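Side-chain contacts in diaphanous protein (Entamoeba histolytica, PDB 4DVG), which is a diaphanous-related formin that probably binds Rho-family GTPases through its GTPase-binding and FH3 regions to control actin assembly: residues B[223-228]-B[243-248]; B[252-257]-B[302-307]. One frame throughout, in Å; residues are numbered along the deposited sequence.

Both contacts belong to the FH3 region, an all-helical armadillo-like fold in formins, which takes in all four segments. Along the chain they come one after the other: contact 1, which joins helix 223-228 to helix 236-249, is complete before the first residue of contact 2 is reached, at the start of helix 254-265, which packs on helix 290-309. Their centres lie about 21 Å apart; contact 1 is centred about 14 Å from the centre of the chain and contact 2 about 30 Å. The successive helices 236-249 and 254-265 link them, so a buried apolar junction passes into a partly exposed, charge-fringed one toward the end of the modelled chain.

Contact 1: residues B[223-228]-B[243-248]; sequences LSFFSL and VLINNL
A chi1 of 159°, with CG roughly trans to the amide nitrogen, carries the Phe-225 ring out from helix 223-228 toward Leu-244 and Ile-245 on helix 236-249. In Ile-245, CG1 lies opposite the carbonyl carbon (chi1 -77°), and this ethyl arm is the branch that approaches the aromatic group. From Leu-244 it is the CD2 branch that comes over one face of the phenyl ring.

The leucine methyl makes a CH-pi contact: Leu-244 CD2 stands 4.1 Å from the centroid of the Phe-225 ring and 27° off its normal. Leu-244 CD2 is 3.7 Å from Phe-225 CE2 and 3.8 Å from Phe-225 CZ, whereas the other ring carbons are all more than 4.2 Å away, so the methyl sits over the CE2-CZ side of the face. Ile-245 CG1 reaches the same two atoms, at 3.8 Å from Phe-225 CE2 and 4.0 Å from Phe-225 CZ, but arrives obliquely to the ring. CE2 and CZ thus meet both aliphatic side chains, and the outer end of a single phenylalanine carries the direct contact from its side.

Around this junction, Phe-225 also touches Leu-179 of helix 172-187 and Ser-241 of helix 236-249. Leu-244 meets Ser-186, again on helix 172-187, while Ile-245 rests on Leu-269 of helix 269-277.

No hydrogen bond spans the two segments, and all three touching residues are buried; the chemistry is that of apolar packing, with shape and dispersion joining the neighbouring helices.

Contact 2: residues B[252-257]-B[302-307]; sequences PELEHR and KKEVES
Glu-304 and Val-305, consecutive on helix 290-309, meet Leu-254 in the first turn of helix 254-265. At Glu-304 the aliphatic stem does the touching: CG lies 3.7 Å from Leu-254 CD2. The chain then bends at chi2 (77°), and its carboxylate forms a salt bridge through OE2 with Arg-308, one turn further along the same helix. Arg-257 carries the opposite charge nearby, but its NH2 remains 6.5 Å from Glu-304 OE1; it pairs instead through NE with Asp-301.

Next in sequence, Val-305 brings its CG2 methyl to 3.9 Å from Leu-254 CD2, the two side chains crossing at about a right angle. One leucine methyl thus meets both residues. The CA atoms of Leu-254 and Val-305, the nearest such pair between the two segments, are still 8.4 Å apart, so side chains and not backbones bridge the gap.

Leu-254 also touches Asp-301 and Arg-308, and Glu-255 forms a salt bridge with Arg-308. Together these contacts set the beginning of helix 254-265, with Glu-253 at its N-cap position, against the C-terminal part of helix 290-309.

Contact 1: residues B[223-228]-B[243-248]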
# COMPACT_ATOMS: atom_id res chain seq x y z
N LEU B 223 5.07 -10.47 26.50
CA LEU B 223 5.74 -9.29 27.04
C LEU B 223 6.13 -8.27 25.97
O LEU B 223 5.72 -7.11 26.05
CB LEU B 223 6.95 -9.69 27.86
CG LEU B 223 7.69 -8.56 28.56
CD1 LEU B 223 6.75 -7.79 29.50
CD2 LEU B 223 8.85 -9.13 29.31
N SER B 224 6.89 -8.68 24.97
CA SER B 224 7.36 -7.69 24.00
C SER B 224 6.23 -7.04 23.16
O SER B 224 6.26 -5.83 22.94
CB SER B 224 8.51 -8.22 23.14
OG SER B 224 8.21 -9.46 22.58
N PHE B 225 5.26 -7.83 22.72
CA PHE B 225 4.06 -7.26 22.10
C PHE B 225 3.41 -6.23 23.03
O PHE B 225 3.12 -5.10 22.62
CB PHE B 225 3.05 -8.35 21.76
CG PHE B 225 1.65 -7.87 21.59
CD1 PHE B 225 1.37 -6.72 20.87
CD2 PHE B 225 0.60 -8.59 22.12
CE1 PHE B 225 0.07 -6.29 20.71
CE2 PHE B 225 -0.72 -8.16 21.96
CZ PHE B 225 -0.98 -6.99 21.25
N PHE B 226 3.20 -6.62 24.27
CA PHE B 226 2.50 -5.75 25.19
C PHE B 226 3.29 -4.45 25.43
O PHE B 226 2.72 -3.37 25.57
CB PHE B 226 2.21 -6.47 26.50
CG PHE B 226 1.73 -5.56 27.58
CD1 PHE B 226 0.41 -5.15 27.63
CD2 PHE B 226 2.62 -5.09 28.54
CE1 PHE B 226 -0.03 -4.29 28.63
CE2 PHE B 226 2.18 -4.23 29.54
CZ PHE B 226 0.85 -3.84 29.58
N SER B 227 4.61 -4.56 25.45
CA SER B 227 5.43 -3.39 25.72
C SER B 227 5.49 -2.42 24.51
O SER B 227 5.64 -1.21 24.69
CB SER B 227 6.82 -3.80 26.24
OG SER B 227 7.55 -4.44 25.21
N LEU B 228 5.38 -2.96 23.30
CA LEU B 228 5.16 -2.17 22.09
C LEU B 228 3.85 -1.41 22.19
O LEU B 228 3.80 -0.19 21.99
CB LEU B 228 5.11 -3.05 20.86
CG LEU B 228 6.41 -3.66 20.35
CD1 LEU B 228 6.11 -4.37 19.06
CD2 LEU B 228 7.45 -2.62 20.11
N VAL B 243 -7.48 -5.20 19.70
CA VAL B 243 -8.24 -6.20 18.97
C VAL B 243 -7.56 -7.55 19.09
O VAL B 243 -8.22 -8.56 19.31
CB VAL B 243 -8.41 -5.81 17.50
CG1 VAL B 243 -9.06 -6.93 16.76
CG2 VAL B 243 -9.22 -4.53 17.38
N LEU B 244 -6.24 -7.57 18.99
CA LEU B 244 -5.49 -8.82 19.14
C LEU B 244 -5.66 -9.43 20.54
O LEU B 244 -5.83 -10.65 20.70
CB LEU B 244 -4.00 -8.59 18.86
CG LEU B 244 -3.20 -9.87 19.01
CD1 LEU B 244 -3.84 -10.88 18.10
CD2 LEU B 244 -1.72 -9.67 18.70
N ILE B 245 -5.59 -8.58 21.55
CA ILE B 245 -5.66 -9.02 22.93
C ILE B 245 -7.00 -9.66 23.18
O ILE B 245 -7.07 -10.81 23.63
CB ILE B 245 -5.40 -7.88 23.92
CG1 ILE B 245 -3.90 -7.59 23.99
CG2 ILE B 245 -5.87 -8.28 25.31
CD1 ILE B 245 -3.61 -6.15 24.41
N ASN B 246 -8.06 -8.93 22.89
CA ASN B 246 -9.41 -9.45 23.01
C ASN B 246 -9.66 -10.74 22.22
O ASN B 246 -10.39 -11.60 22.69
CB ASN B 246 -10.45 -8.37 22.71
CG ASN B 246 -10.52 -7.33 23.81
OD1 ASN B 246 -10.07 -7.60 24.93
ND2 ASN B 246 -11.08 -6.15 23.52
N ASN B 247 -9.03 -10.88 21.06
CA ASN B 247 -9.16 -12.11 20.28
C ASN B 247 -8.50 -13.26 21.02
O ASN B 247 -9.03 -14.36 21.06
CB ASN B 247 -8.58 -11.97 18.86
CG ASN B 247 -9.40 -11.04 17.97
OD1 ASN B 247 -10.44 -10.50 18.40
ND2 ASN B 247 -8.94 -10.81 16.74
N LEU B 248 -7.34 -13.02 21.61
CA LEU B 248 -6.61 -14.08 22.29
C LEU B 248 -7.35 -14.54 23.54
O LEU B 248 -7.34 -15.71 23.89
CB LEU B 248 -5.20 -13.62 22.67
CG LEU B 248 -4.24 -13.40 21.51
CD1 LEU B 248 -3.00 -12.67 22.00
CD2 LEU B 248 -3.89 -14.71 20.82

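Contact 2: residues B[252-257]-B[302-307]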
# COMPACT_ATOMS: atom_id res chain seq x y z
N PRO B 252 -13.53 -20.19 23.87
CA PRO B 252 -14.85 -20.75 24.18
C PRO B 252 -14.95 -21.22 25.64
O PRO B 252 -16.01 -21.08 26.25
CB PRO B 252 -14.96 -21.93 23.20
CG PRO B 252 -13.79 -21.78 22.22
CD PRO B 252 -12.74 -21.06 22.99
N GLU B 253 -13.85 -21.75 26.17
CA GLU B 253 -13.83 -22.29 27.53
C GLU B 253 -13.37 -21.24 28.52
O GLU B 253 -12.37 -20.56 28.28
CB GLU B 253 -12.87 -23.49 27.63
CG GLU B 253 -12.94 -24.48 26.49
OE1 GLU B 253 -11.58 -22.93 25.29
OE2 GLU B 253 -12.27 -24.75 24.23
N LEU B 254 -14.10 -21.12 29.62
CA LEU B 254 -13.76 -20.21 30.72
C LEU B 254 -12.36 -20.46 31.22
O LEU B 254 -11.60 -19.54 31.48
CB LEU B 254 -14.74 -20.39 31.88
CG LEU B 254 -14.33 -19.61 33.14
CD1 LEU B 254 -14.61 -18.12 32.96
CD2 LEU B 254 -15.04 -20.14 34.38
N GLU B 255 -12.02 -21.73 31.38
CA GLU B 255 -10.68 -22.11 31.80
C GLU B 255 -9.63 -21.41 30.95
O GLU B 255 -8.64 -20.90 31.47
CB GLU B 255 -10.50 -23.63 31.73
CG GLU B 255 -11.29 -24.43 32.79
CD GLU B 255 -12.81 -24.33 32.65
OE1 GLU B 255 -13.33 -24.20 31.51
OE2 GLU B 255 -13.48 -24.40 33.72
N HIS B 256 -9.85 -21.38 29.64
CA HIS B 256 -8.87 -20.81 28.72
C HIS B 256 -8.84 -19.27 28.69
O HIS B 256 -7.78 -18.68 28.55
CB HIS B 256 -9.06 -21.38 27.31
CG HIS B 256 -8.58 -22.79 27.15
ND1 HIS B 256 -9.25 -23.87 27.68
CD2 HIS B 256 -7.49 -23.30 26.52
CE1 HIS B 256 -8.60 -24.98 27.39
NE2 HIS B 256 -7.53 -24.66 26.68
N ARG B 257 -9.99 -18.62 28.82
CA ARG B 257 -9.99 -17.18 29.04
C ARG B 257 -9.32 -16.83 30.37
O ARG B 257 -8.42 -16.00 30.38
CB ARG B 257 -11.42 -16.58 28.98
CG ARG B 257 -12.20 -16.97 27.76
CD ARG B 257 -13.48 -16.19 27.59
NE ARG B 257 -14.46 -16.42 28.65
CZ ARG B 257 -15.31 -17.44 28.69
NH1 ARG B 257 -15.31 -18.36 27.72
NH2 ARG B 257 -16.16 -17.55 29.70
N LYS B 302 -15.73 -13.48 36.29
CA LYS B 302 -15.70 -13.49 37.75
C LYS B 302 -17.01 -14.05 38.31
O LYS B 302 -16.99 -14.97 39.13
CB LYS B 302 -15.49 -12.08 38.30
CG LYS B 302 -14.11 -11.47 38.14
CE LYS B 302 -12.79 -9.37 38.57
NZ LYS B 302 -12.90 -7.90 38.89
N LYS B 303 -18.15 -13.49 37.88
CA LYS B 303 -19.45 -14.01 38.29
C LYS B 303 -19.55 -15.52 38.04
O LYS B 303 -20.11 -16.25 38.87
CB LYS B 303 -20.60 -13.31 37.55
CG LYS B 303 -20.79 -11.84 37.90
CD LYS B 303 -22.21 -11.37 37.53
NZ LYS B 303 -21.75 -9.38 36.07
N GLU B 304 -19.04 -15.97 36.90
CA GLU B 304 -19.20 -17.36 36.50
C GLU B 304 -18.38 -18.24 37.43
O GLU B 304 -18.87 -19.26 37.93
CB GLU B 304 -18.78 -17.55 35.04
CG GLU B 304 -18.61 -19.02 34.61
CD GLU B 304 -19.93 -19.73 34.35
OE1 GLU B 304 -20.87 -19.07 33.87
OE2 GLU B 304 -20.03 -20.95 34.63
N VAL B 305 -17.14 -17.83 37.66
CA VAL B 305 -16.24 -18.50 38.59
C VAL B 305 -16.83 -18.52 39.98
O VAL B 305 -16.77 -19.52 40.67
CB VAL B 305 -14.89 -17.76 38.67
CG1 VAL B 305 -14.02 -18.36 39.76
CG2 VAL B 305 -14.18 -17.82 37.34
N GLU B 306 -17.38 -17.39 40.41
CA GLU B 306 -17.99 -17.31 41.73
C GLU B 306 -19.15 -18.29 41.75
O GLU B 306 -19.40 -18.96 42.74
CB GLU B 306 -18.50 -15.90 42.03
CG GLU B 306 -19.11 -15.78 43.41
OE1 GLU B 306 -19.96 -13.67 42.75
OE2 GLU B 306 -20.97 -14.70 44.42
N SER B 307 -19.84 -18.37 40.62
CA SER B 307 -21.06 -19.14 40.51
C SER B 307 -20.79 -20.63 40.56
O SER B 307 -21.61 -21.42 41.04
CB SER B 307 -21.77 -18.77 39.22
OG SER B 307 -22.85 -19.64 39.02